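Local coordinates for 5-ketofructose reductase (Gluconobacter sp., PDB 7COL), which probably catalyses the NADPH-dependent reduction of 5-keto-D-fructose to D-fructose, using a shikimate dehydrogenase-like fold, at residues K110-S115 and L249-N254; A207-E212 and T232-D237; E219-D224 and T244-L249. All blocks are in the same frame, centred on the assembly; numbering follows the deposited sequence.

Interaction 1 (K110-S115 and L249-N254). With NDP (NADPH dihydro-nicotinamide-adenine-dinucleotide phosphate), chain C.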
loop_
_atom_site.group_PDB
_atom_site.type_symbol
_atom_site.label_atom_id
_atom_site.label_comp_id
_atom_site.label_asym_id
_atom_site.label_seq_id
_atom_site.Cartn_x
_atom_site.Cartn_y
_atom_site.Cartn_z
ATOM N N LYS A 110 -20.029 7.491 -14.561
ATOM C CA LYS A 110 -20.934 6.944 -13.562
ATOM C C LYS A 110 -21.106 7.868 -12.366
ATOM O O LYS A 110 -22.154 7.843 -11.723
ATOM C CB LYS A 110 -20.487 5.545 -13.088
ATOM C CG LYS A 110 -20.617 4.458 -14.146
ATOM C CD LYS A 110 -20.305 3.071 -13.612
ATOM C CE LYS A 110 -20.186 2.052 -14.743
ATOM N NZ LYS A 110 -21.443 1.856 -15.528
ATOM N N GLY A 111 -20.055 8.630 -12.043
ATOM C CA GLY A 111 -20.135 9.702 -11.036
ATOM C C GLY A 111 -21.210 10.698 -11.447
ATOM O O GLY A 111 -22.142 10.966 -10.678
ATOM N N PHE A 112 -21.106 11.200 -12.680
ATOM C CA PHE A 112 -22.142 12.044 -13.268
ATOM C C PHE A 112 -23.535 11.454 -13.117
ATOM O O PHE A 112 -24.445 12.148 -12.658
ATOM C CB PHE A 112 -21.898 12.312 -14.748
ATOM C CG PHE A 112 -23.116 12.822 -15.471
ATOM C CD1 PHE A 112 -23.520 14.144 -15.328
ATOM C CD2 PHE A 112 -23.873 11.968 -16.281
ATOM C CE1 PHE A 112 -24.656 14.613 -15.991
ATOM C CE2 PHE A 112 -25.003 12.431 -16.945
ATOM C CZ PHE A 112 -25.390 13.753 -16.797
ATOM N N LEU A 113 -23.695 10.195 -13.539
ATOM C CA LEU A 113 -24.997 9.535 -13.542
ATOM C C LEU A 113 -25.609 9.423 -12.148
ATOM O O LEU A 113 -26.802 9.664 -11.982
ATOM C CB LEU A 113 -24.897 8.163 -14.214
ATOM C CG LEU A 113 -26.186 7.403 -14.522
ATOM C CD1 LEU A 113 -27.037 8.127 -15.563
ATOM C CD2 LEU A 113 -25.846 5.995 -14.991
ATOM N N ALA A 114 -24.792 9.046 -11.160
ATOM C CA ALA A 114 -25.226 9.020 -9.771
ATOM C C ALA A 114 -25.728 10.414 -9.335
ATOM O O ALA A 114 -26.833 10.533 -8.794
ATOM C CB ALA A 114 -24.103 8.512 -8.858
ATOM N N SER A 115 -24.935 11.449 -9.621
ATOM C CA SER A 115 -25.290 12.846 -9.346
ATOM C C SER A 115 -26.581 13.227 -10.061
ATOM O O SER A 115 -27.471 13.819 -9.434
ATOM C CB SER A 115 -24.166 13.808 -9.741
ATOM O OG SER A 115 -23.073 13.720 -8.832
ATOM N N LEU A 249 -17.441 18.242 -8.405
ATOM C CA LEU A 249 -16.929 17.741 -7.095
ATOM C C LEU A 249 -17.799 16.584 -6.601
ATOM O O LEU A 249 -17.272 15.549 -6.197
ATOM C CB LEU A 249 -16.825 18.870 -6.031
ATOM C CG LEU A 249 -16.129 18.640 -4.670
ATOM C CD1 LEU A 249 -15.561 19.939 -4.114
ATOM C CD2 LEU A 249 -17.061 18.001 -3.644
ATOM N N GLY A 250 -19.122 16.760 -6.641
ATOM C CA GLY A 250 -20.078 15.693 -6.288
ATOM C C GLY A 250 -19.903 14.452 -7.164
ATOM O O GLY A 250 -20.006 13.319 -6.673
ATOM N N MET A 251 -19.608 14.681 -8.449
ATOM C CA MET A 251 -19.352 13.610 -9.428
ATOM C C MET A 251 -18.124 12.774 -9.086
ATOM O O MET A 251 -18.139 11.554 -9.223
ATOM C CB MET A 251 -19.224 14.195 -10.831
ATOM C CG MET A 251 -20.526 14.806 -11.316
ATOM S SD MET A 251 -20.332 15.484 -12.954
ATOM C CE MET A 251 -21.764 16.543 -13.090
ATOM N N LEU A 252 -17.066 13.439 -8.635
ATOM C CA LEU A 252 -15.841 12.755 -8.205
ATOM C C LEU A 252 -16.068 11.924 -6.949
ATOM O O LEU A 252 -15.589 10.790 -6.861
ATOM C CB LEU A 252 -14.713 13.755 -7.962
ATOM C CG LEU A 252 -13.289 13.470 -8.455
ATOM C CD1 LEU A 252 -12.346 14.483 -7.816
ATOM C CD2 LEU A 252 -12.791 12.050 -8.199
ATOM N N VAL A 253 -16.807 12.484 -5.991
ATOM C CA VAL A 253 -17.213 11.755 -4.787
ATOM C C VAL A 253 -17.968 10.482 -5.168
ATOM O O VAL A 253 -17.699 9.418 -4.612
ATOM C CB VAL A 253 -18.056 12.634 -3.827
ATOM C CG1 VAL A 253 -18.603 11.820 -2.662
ATOM C CG2 VAL A 253 -17.221 13.786 -3.296
ATOM N N ASN A 254 -18.895 10.602 -6.125
ATOM C CA ASN A 254 -19.698 9.472 -6.564
ATOM C C ASN A 254 -18.886 8.386 -7.260
ATOM O O ASN A 254 -19.133 7.205 -7.008
ATOM C CB ASN A 254 -20.863 9.933 -7.440
ATOM C CG ASN A 254 -21.970 10.585 -6.641
ATOM O OD1 ASN A 254 -22.164 10.278 -5.461
ATOM N ND2 ASN A 254 -22.716 11.488 -7.283
HETATM P PA NDP C . -10.033 15.997 -23.143
HETATM O O1A NDP C . -8.735 16.744 -23.364
HETATM O O2A NDP C . -10.128 14.539 -23.530
HETATM O O5B NDP C . -11.212 16.793 -23.908
HETATM C C5B NDP C . -11.325 18.212 -23.787
HETATM C C4B NDP C . -12.618 18.670 -24.448
HETATM O O4B NDP C . -12.879 20.024 -24.078
HETATM C C3B NDP C . -12.520 18.667 -25.961
HETATM O O3B NDP C . -13.776 18.254 -26.513
HETATM C C2B NDP C . -12.270 20.118 -26.324
HETATM O O2B NDP C . -12.705 20.458 -27.643
HETATM C C1B NDP C . -13.047 20.842 -25.243
HETATM N N9A NDP C . -12.539 22.211 -25.012
HETATM C C8A NDP C . -11.485 22.547 -24.233
HETATM N N7A NDP C . -11.278 23.885 -24.245
HETATM C C5A NDP C . -12.228 24.426 -25.035
HETATM C C6A NDP C . -12.609 25.789 -25.482
HETATM N N6A NDP C . -11.894 26.858 -25.061
HETATM N N1A NDP C . -13.676 25.933 -26.322
HETATM C C2A NDP C . -14.399 24.879 -26.747
HETATM N N3A NDP C . -14.111 23.610 -26.376
HETATM C C4A NDP C . -13.062 23.321 -25.540
HETATM O O3 NDP C . -10.482 16.187 -21.602
HETATM P PN NDP C . -11.424 15.120 -20.830
HETATM O O1N NDP C . -10.548 13.961 -20.388
HETATM O O2N NDP C . -12.644 14.860 -21.672
HETATM O O5D NDP C . -11.883 15.902 -19.483
HETATM C C5D NDP C . -12.553 17.164 -19.509
HETATM C C4D NDP C . -12.696 17.703 -18.086
HETATM O O4D NDP C . -13.548 16.848 -17.316
HETATM C C3D NDP C . -11.367 17.779 -17.342
HETATM O O3D NDP C . -11.235 19.112 -16.841
HETATM C C2D NDP C . -11.451 16.752 -16.218
HETATM O O2D NDP C . -10.862 17.255 -15.016
HETATM C C1D NDP C . -12.954 16.522 -16.050
HETATM N N1N NDP C . -13.396 15.186 -15.591
HETATM C C2N NDP C . -14.151 15.149 -14.468
HETATM C C3N NDP C . -14.645 13.944 -13.937
HETATM C C7N NDP C . -15.479 13.956 -12.666
HETATM O O7N NDP C . -15.830 12.895 -12.139
HETATM N N7N NDP C . -15.827 15.136 -12.121
HETATM C C4N NDP C . -14.352 12.754 -14.628
HETATM C C5N NDP C . -13.581 12.802 -15.798
HETATM C C6N NDP C . -13.115 14.040 -16.266
HETATM P P2B NDP C . -11.846 20.028 -28.940
HETATM O O1X NDP C . -12.248 18.585 -29.145
HETATM O O2X NDP C . -12.338 20.955 -30.034
HETATM O O3X NDP C . -10.409 20.228 -28.525
#
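Gly111 and Met251 mark where two helices meet, their CA atoms 4.3 Å apart. The axes of 110-115 and 249-254 approach to 7.3 Å and run at 110° to one another. Such nearness depends on the bare Gly111, since a CB there would collide with the Met251 carbonyl. In its place Gly111 CA lies 3.3 Å from Met251 O in a CA-H...O contact.

Polar contacts gather round the Asn254 amide. Its ND2 gives a weak hydrogen bond of 3.5 Å to Gly111 O, an oxygen that already accepts the helical bond from Ser115 N. The same nitrogen lies 2.7 Å from Ser115 OG, while Ala114 CB packs against the amide carbon. A chi1 of -75° sets Asn254 CG beside its own backbone N and opposite the carbonyl carbon, which brings the amide across to the neighbouring helix.

Apolar contact is carried by Met251, whose chain, extended beyond CG, runs alongside Phe112 and points the same way. CG and SD pass Phe112 CA, and the CE methyl ends at the ring edge, in its plane, 3.7 Å from CD1. Phe112 in turn packs on Ile139 and Leu143 of helix 134-145. A serine in place of Met251 would probably leave a gap alongside Phe112, where the sulfur and CE methyl now lie, and the ring edge without its apolar neighbour.

At its root Met251 also touches the coenzyme: CB is 3.8 Å from N7N of the NADPH carboxamide, and Gln255, one residue beyond the segment, hydrogen-bonds the cofactor. The crossing thus joins two helices of the shikimate dehydrogenase-like fold beside the nicotinamide end of its NADPH site.

Interaction 2 (A207-E212 and T232-D237)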
loop_
_atom_site.group_PDB
_atom_site.type_symbol
_atom_site.label_atom_id
_atom_site.label_comp_id
_atom_site.label_asym_id
_atom_site.label_seq_id
_atom_site.Cartn_x
_atom_site.Cartn_y
_atom_site.Cartn_z
ATOM N N ALA A 207 -13.999 31.607 -16.521
ATOM C CA ALA A 207 -14.189 31.130 -17.902
ATOM C C ALA A 207 -15.437 30.244 -18.035
ATOM O O ALA A 207 -15.657 29.349 -17.218
ATOM C CB ALA A 207 -12.947 30.401 -18.403
ATOM N N ALA A 208 -16.242 30.513 -19.064
ATOM C CA ALA A 208 -17.512 29.816 -19.282
ATOM C C ALA A 208 -17.643 29.284 -20.721
ATOM O O ALA A 208 -17.092 29.888 -21.647
ATOM C CB ALA A 208 -18.689 30.721 -18.935
ATOM N N PRO A 209 -18.330 28.131 -20.905
ATOM C CA PRO A 209 -18.618 27.654 -22.262
ATOM C C PRO A 209 -19.442 28.677 -23.058
ATOM O O PRO A 209 -20.343 29.285 -22.483
ATOM C CB PRO A 209 -19.416 26.373 -22.010
ATOM C CG PRO A 209 -18.848 25.864 -20.734
ATOM C CD PRO A 209 -18.623 27.087 -19.901
ATOM N N PRO A 210 -19.085 28.924 -24.341
ATOM C CA PRO A 210 -19.891 29.864 -25.142
ATOM C C PRO A 210 -21.306 29.332 -25.424
ATOM O O PRO A 210 -21.563 28.663 -26.432
ATOM C CB PRO A 210 -19.059 30.069 -26.421
ATOM C CG PRO A 210 -18.046 28.969 -26.436
ATOM C CD PRO A 210 -17.820 28.557 -25.020
ATOM N N VAL A 211 -22.212 29.600 -24.490
ATOM C CA VAL A 211 -23.617 29.216 -24.665
ATOM C C VAL A 211 -24.567 30.379 -24.361
ATOM O O VAL A 211 -24.334 31.164 -23.436
ATOM C CB VAL A 211 -23.999 27.825 -24.030
ATOM C CG1 VAL A 211 -22.923 27.261 -23.099
ATOM C CG2 VAL A 211 -25.387 27.805 -23.371
ATOM N N GLU A 212 -25.599 30.493 -25.201
ATOM C CA GLU A 212 -26.747 31.356 -24.962
ATOM C C GLU A 212 -27.489 30.801 -23.757
ATOM O O GLU A 212 -28.259 29.847 -23.873
ATOM C CB GLU A 212 -27.661 31.376 -26.190
ATOM C CG GLU A 212 -28.505 32.633 -26.309
ATOM C CD GLU A 212 -29.868 32.399 -26.942
ATOM O OE1 GLU A 212 -29.978 31.572 -27.879
ATOM O OE2 GLU A 212 -30.835 33.064 -26.505
ATOM N N THR A 232 -18.432 26.557 -11.013
ATOM C CA THR A 232 -17.913 27.231 -12.217
ATOM C C THR A 232 -18.834 28.406 -12.588
ATOM O O THR A 232 -19.941 28.516 -12.057
ATOM C CB THR A 232 -17.808 26.272 -13.424
ATOM O OG1 THR A 232 -19.103 25.718 -13.710
ATOM C CG2 THR A 232 -16.841 25.159 -13.142
ATOM N N ARG A 233 -18.353 29.291 -13.462
ATOM C CA ARG A 233 -19.154 30.399 -14.004
ATOM C C ARG A 233 -20.456 29.876 -14.629
ATOM O O ARG A 233 -21.533 30.427 -14.385
ATOM C CB ARG A 233 -18.326 31.196 -15.035
ATOM C CG ARG A 233 -18.963 32.464 -15.629
ATOM C CD ARG A 233 -19.305 33.530 -14.590
ATOM N NE ARG A 233 -18.189 33.784 -13.668
ATOM C CZ ARG A 233 -18.318 34.237 -12.424
ATOM N NH1 ARG A 233 -19.521 34.502 -11.920
ATOM N NH2 ARG A 233 -17.235 34.420 -11.678
ATOM N N PHE A 234 -20.323 28.806 -15.421
ATOM C CA PHE A 234 -21.430 28.071 -16.050
ATOM C C PHE A 234 -22.542 27.707 -15.060
ATOM O O PHE A 234 -23.696 28.046 -15.302
ATOM C CB PHE A 234 -20.872 26.823 -16.734
ATOM C CG PHE A 234 -21.856 26.079 -17.590
ATOM C CD1 PHE A 234 -22.553 26.724 -18.622
ATOM C CD2 PHE A 234 -22.040 24.703 -17.403
ATOM C CE1 PHE A 234 -23.436 26.017 -19.428
ATOM C CE2 PHE A 234 -22.913 23.989 -18.204
ATOM C CZ PHE A 234 -23.614 24.643 -19.222
ATOM N N LEU A 235 -22.188 27.068 -13.939
ATOM C CA LEU A 235 -23.175 26.685 -12.926
ATOM C C LEU A 235 -23.695 27.834 -12.067
ATOM O O LEU A 235 -24.824 27.774 -11.567
ATOM C CB LEU A 235 -22.639 25.566 -12.008
ATOM C CG LEU A 235 -22.405 24.158 -12.568
ATOM C CD1 LEU A 235 -22.082 23.202 -11.431
ATOM C CD2 LEU A 235 -23.585 23.631 -13.375
ATOM N N LYS A 236 -22.864 28.848 -11.857
ATOM C CA LYS A 236 -23.295 30.057 -11.141
ATOM C C LYS A 236 -24.338 30.804 -11.985
ATOM O O LYS A 236 -25.377 31.231 -11.467
ATOM C CB LYS A 236 -22.106 30.950 -10.774
ATOM C CG LYS A 236 -21.162 30.325 -9.743
ATOM C CD LYS A 236 -20.275 31.346 -9.038
ATOM C CE LYS A 236 -19.082 31.812 -9.856
ATOM N NZ LYS A 236 -18.212 32.680 -9.006
ATOM N N ASP A 237 -24.085 30.896 -13.287
ATOM C CA ASP A 237 -25.040 31.525 -14.219
ATOM C C ASP A 237 -26.348 30.748 -14.367
ATOM O O ASP A 237 -27.412 31.346 -14.299
ATOM C CB ASP A 237 -24.398 31.778 -15.582
ATOM C CG ASP A 237 -23.369 32.902 -15.552
ATOM O OD1 ASP A 237 -23.421 33.768 -14.650
ATOM O OD2 ASP A 237 -22.513 32.928 -16.455
HETATM O O HOH W 1 -17.931 27.819 -16.397
HETATM O O HOH W 2 -15.817 28.964 -14.352
#
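Two waters, rather than direct polar bonds, join the carbonyl of Ala207 to the start of helix 233-241. Both donate to Ala207 O; one accepts from Phe234 N at 2.8 Å, the other from Arg233 N at 2.7 Å, so two amides of the first helical turn each donate to a water, and both waters donate on to one carbonyl oxygen. Thr232 is the N-cap, its OG1 taking a weak bond from Leu235 N.

Beyond the waters the contact is apolar. Ala208 CB rests on the aliphatic part of Arg233, 3.7 Å from CG; that chain then bends at chi2 and chi3, and its NH2 bonds to Asn206. Helix 233-241 is the connection of a beta-alpha-beta unit in the nucleotide-binding domain, and Phe234 packs from it onto Leu194, Asn196 and Val222 of the parallel sheet. With CG anti to the backbone N (chi1 -171°), the ring reaches out to the 207-212 segment. Pro209 crosses it at about a right angle, CD 3.9 Å from Phe234 CB and CG offset toward the rim over one face. Farther out Val211 CG1 approaches Phe234 CE1 to 3.9 Å, also crosswise. Between Pro209 and Val211, Pro210 centres an inverse gamma turn.

Interaction 3 (E219-D224 and T244-L249). With NDP (NADPH dihydro-nicotinamide-adenine-dinucleotide phosphate), chain C.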
loop_
_atom_site.group_PDB
_atom_site.type_symbol
_atom_site.label_atom_id
_atom_site.label_comp_id
_atom_site.label_asym_id
_atom_site.label_seq_id
_atom_site.Cartn_x
_atom_site.Cartn_y
_atom_site.Cartn_z
ATOM N N GLU A 219 -36.396 24.500 -15.800
ATOM C CA GLU A 219 -36.512 23.047 -15.618
ATOM C C GLU A 219 -35.342 22.253 -16.205
ATOM O O GLU A 219 -35.196 21.074 -15.890
ATOM C CB GLU A 219 -37.849 22.509 -16.180
ATOM C CG GLU A 219 -39.122 23.168 -15.653
ATOM C CD GLU A 219 -39.121 23.387 -14.146
ATOM O OE1 GLU A 219 -39.114 22.387 -13.397
ATOM O OE2 GLU A 219 -39.122 24.561 -13.711
ATOM N N THR A 220 -34.524 22.891 -17.046
ATOM C CA THR A 220 -33.312 22.271 -17.605
ATOM C C THR A 220 -32.324 21.950 -16.476
ATOM O O THR A 220 -31.965 22.836 -15.694
ATOM C CB THR A 220 -32.615 23.196 -18.619
ATOM O OG1 THR A 220 -33.586 23.765 -19.514
ATOM C CG2 THR A 220 -31.537 22.430 -19.435
ATOM N N VAL A 221 -31.917 20.684 -16.378
ATOM C CA VAL A 221 -30.886 20.281 -15.420
ATOM C C VAL A 221 -29.519 20.575 -16.041
ATOM O O VAL A 221 -29.224 20.133 -17.162
ATOM C CB VAL A 221 -31.023 18.796 -14.993
ATOM C CG1 VAL A 221 -29.853 18.362 -14.113
ATOM C CG2 VAL A 221 -32.330 18.569 -14.243
ATOM N N VAL A 222 -28.701 21.348 -15.321
ATOM C CA VAL A 222 -27.421 21.816 -15.851
ATOM C C VAL A 222 -26.295 21.227 -15.002
ATOM O O VAL A 222 -26.288 21.395 -13.789
ATOM C CB VAL A 222 -27.365 23.365 -15.944
ATOM C CG1 VAL A 222 -26.033 23.839 -16.512
ATOM C CG2 VAL A 222 -28.486 23.885 -16.839
ATOM N N ALA A 223 -25.367 20.531 -15.655
ATOM C CA ALA A 223 -24.312 19.762 -14.972
ATOM C C ALA A 223 -22.940 20.118 -15.529
ATOM O O ALA A 223 -22.807 20.467 -16.700
ATOM C CB ALA A 223 -24.561 18.262 -15.133
ATOM N N ASP A 224 -21.917 19.983 -14.692
ATOM C CA ASP A 224 -20.587 20.372 -15.070
ATOM C C ASP A 224 -19.578 19.383 -14.485
ATOM O O ASP A 224 -19.616 19.084 -13.295
ATOM C CB ASP A 224 -20.304 21.790 -14.558
ATOM C CG ASP A 224 -19.169 22.456 -15.289
ATOM O OD1 ASP A 224 -18.188 21.765 -15.640
ATOM O OD2 ASP A 224 -19.250 23.680 -15.521
ATOM N N THR A 244 -31.737 23.870 -11.627
ATOM C CA THR A 244 -31.122 22.862 -10.776
ATOM C C THR A 244 -29.772 22.491 -11.399
ATOM O O THR A 244 -29.697 22.199 -12.593
ATOM C CB THR A 244 -32.053 21.648 -10.641
ATOM O OG1 THR A 244 -33.289 22.087 -10.071
ATOM C CG2 THR A 244 -31.436 20.566 -9.736
ATOM N N THR A 245 -28.715 22.541 -10.586
ATOM C CA THR A 245 -27.348 22.315 -11.061
ATOM C C THR A 245 -26.630 21.178 -10.323
ATOM O O THR A 245 -26.991 20.833 -9.193
ATOM C CB THR A 245 -26.475 23.588 -10.990
ATOM O OG1 THR A 245 -26.281 23.984 -9.624
ATOM C CG2 THR A 245 -27.106 24.734 -11.774
ATOM N N LEU A 246 -25.622 20.613 -10.985
ATOM C CA LEU A 246 -24.838 19.488 -10.462
ATOM C C LEU A 246 -23.370 19.706 -10.767
ATOM O O LEU A 246 -22.989 19.893 -11.937
ATOM C CB LEU A 246 -25.319 18.171 -11.080
ATOM C CG LEU A 246 -26.771 17.746 -10.812
ATOM C CD1 LEU A 246 -27.176 16.703 -11.841
ATOM C CD2 LEU A 246 -26.972 17.248 -9.379
ATOM N N ASP A 247 -22.548 19.662 -9.716
ATOM C CA ASP A 247 -21.142 20.045 -9.818
ATOM C C ASP A 247 -20.199 18.856 -9.935
ATOM O O ASP A 247 -20.537 17.750 -9.509
ATOM C CB ASP A 247 -20.733 20.948 -8.646
ATOM C CG ASP A 247 -20.819 20.245 -7.305
ATOM O OD1 ASP A 247 -19.953 19.413 -6.995
ATOM O OD2 ASP A 247 -21.763 20.532 -6.544
ATOM N N GLY A 248 -19.016 19.102 -10.491
ATOM C CA GLY A 248 -18.056 18.040 -10.764
ATOM C C GLY A 248 -17.389 17.488 -9.510
ATOM O O GLY A 248 -16.839 16.387 -9.545
ATOM N N LEU A 249 -17.441 18.242 -8.405
ATOM C CA LEU A 249 -16.929 17.741 -7.095
ATOM C C LEU A 249 -17.799 16.584 -6.601
ATOM O O LEU A 249 -17.272 15.549 -6.197
ATOM C CB LEU A 249 -16.825 18.870 -6.031
ATOM C CG LEU A 249 -16.129 18.640 -4.670
ATOM C CD1 LEU A 249 -15.561 19.939 -4.114
ATOM C CD2 LEU A 249 -17.061 18.001 -3.644
HETATM P PA NDP C . -10.033 15.997 -23.143
HETATM O O1A NDP C . -8.735 16.744 -23.364
HETATM O O2A NDP C . -10.128 14.539 -23.530
HETATM O O5B NDP C . -11.212 16.793 -23.908
HETATM C C5B NDP C . -11.325 18.212 -23.787
HETATM C C4B NDP C . -12.618 18.670 -24.448
HETATM O O4B NDP C . -12.879 20.024 -24.078
HETATM C C3B NDP C . -12.520 18.667 -25.961
HETATM O O3B NDP C . -13.776 18.254 -26.513
HETATM C C2B NDP C . -12.270 20.118 -26.324
HETATM O O2B NDP C . -12.705 20.458 -27.643
HETATM C C1B NDP C . -13.047 20.842 -25.243
HETATM N N9A NDP C . -12.539 22.211 -25.012
HETATM C C8A NDP C . -11.485 22.547 -24.233
HETATM N N7A NDP C . -11.278 23.885 -24.245
HETATM C C5A NDP C . -12.228 24.426 -25.035
HETATM C C6A NDP C . -12.609 25.789 -25.482
HETATM N N6A NDP C . -11.894 26.858 -25.061
HETATM N N1A NDP C . -13.676 25.933 -26.322
HETATM C C2A NDP C . -14.399 24.879 -26.747
HETATM N N3A NDP C . -14.111 23.610 -26.376
HETATM C C4A NDP C . -13.062 23.321 -25.540
HETATM O O3 NDP C . -10.482 16.187 -21.602
HETATM P PN NDP C . -11.424 15.120 -20.830
HETATM O O1N NDP C . -10.548 13.961 -20.388
HETATM O O2N NDP C . -12.644 14.860 -21.672
HETATM O O5D NDP C . -11.883 15.902 -19.483
HETATM C C5D NDP C . -12.553 17.164 -19.509
HETATM C C4D NDP C . -12.696 17.703 -18.086
HETATM O O4D NDP C . -13.548 16.848 -17.316
HETATM C C3D NDP C . -11.367 17.779 -17.342
HETATM O O3D NDP C . -11.235 19.112 -16.841
HETATM C C2D NDP C . -11.451 16.752 -16.218
HETATM O O2D NDP C . -10.862 17.255 -15.016
HETATM C C1D NDP C . -12.954 16.522 -16.050
HETATM N N1N NDP C . -13.396 15.186 -15.591
HETATM C C2N NDP C . -14.151 15.149 -14.468
HETATM C C3N NDP C . -14.645 13.944 -13.937
HETATM C C7N NDP C . -15.479 13.956 -12.666
HETATM O O7N NDP C . -15.830 12.895 -12.139
HETATM N N7N NDP C . -15.827 15.136 -12.121
HETATM C C4N NDP C . -14.352 12.754 -14.628
HETATM C C5N NDP C . -13.581 12.802 -15.798
HETATM C C6N NDP C . -13.115 14.040 -16.266
HETATM P P2B NDP C . -11.846 20.028 -28.940
HETATM O O1X NDP C . -12.248 18.585 -29.145
HETATM O O2X NDP C . -12.338 20.955 -30.034
HETATM O O3X NDP C . -10.409 20.228 -28.525
HETATM O O HOH W 3 -33.595 22.831 -13.306
#
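Val222 and Thr245, like Ala223 and Leu246, are paired in parallel at the end of the six-stranded sheet, where 245-246 is the outermost strand within the chain and 221-224 its neighbour. Their touching parts, 220-224 and 244-248, run 16° apart. Three backbone hydrogen bonds of 3.0 Å hold them: Val222 N to Thr244 O, Leu246 N to Val222 O and Asp224 N to Leu246 O. Val222 thus bonds through both its N and its O to residues flanking Thr245, the usual parallel pattern. CA-H...O contacts add to it, Thr245 CA lying 3.1 Å from Val222 O. Before the paired strands, a water accepts from Thr244 N and lies 2.9 Å from Thr220 O, to which it may donate.

Ala223 and Leu246 share one face of the sheet, their CB atoms 4.1 Å apart. Leu246 CG is opposite its carbonyl carbon (chi1 -62°), and the branch ending in CD1 reaches obliquely over to Val221 CG1 at 3.9 Å. Helix 110-119 lies against this side, with Val119 on Val221 and Leu246 and Phe112 on Ala223. On the other face Val222 and Thr245 meet helix 233-241, through Phe234 and Leu235 respectively.

Asp224 closes its strand with a carboxylate gripped from several sides: OD1 is bonded to Asn196 ND2 and Ile226 N, and OD2 to Thr232 OG1. Asp247 is the N-cap of helix 248-264, its OD1 accepting from Gly250 N. Next to it Gly248 O accepts a 3.0 Å hydrogen bond from N7N of the NADPH carboxamide. This is a right-handed beta-alpha-beta unit of a Rossmann-type domain, whose strands, as usual in that fold, lead at their carboxy-terminal ends into the cofactor site.

From the N terminus, helix 110-119 is the first of the contacting elements; interaction 1 joins it to 249-254 and closes the longest loop, within which the other two contacts are nested. Interaction 2 links 207-212 forward to the start of helix 233-241. Interaction 3 pairs 219-224 with 244-249, and the two cross because their segments alternate along the chain. They touch where Leu235 and Phe234 of interaction 2 pack on Val222, Asp224 and Leu246 of interaction 3. Interactions 1 and 3 share Leu249 and helix 248-264, and both touch NADPH. Together helix 110-119, the edge of the parallel sheet and helix 233-241 are packed in layers, while interaction 2 adds the loop leading to strand 211-212.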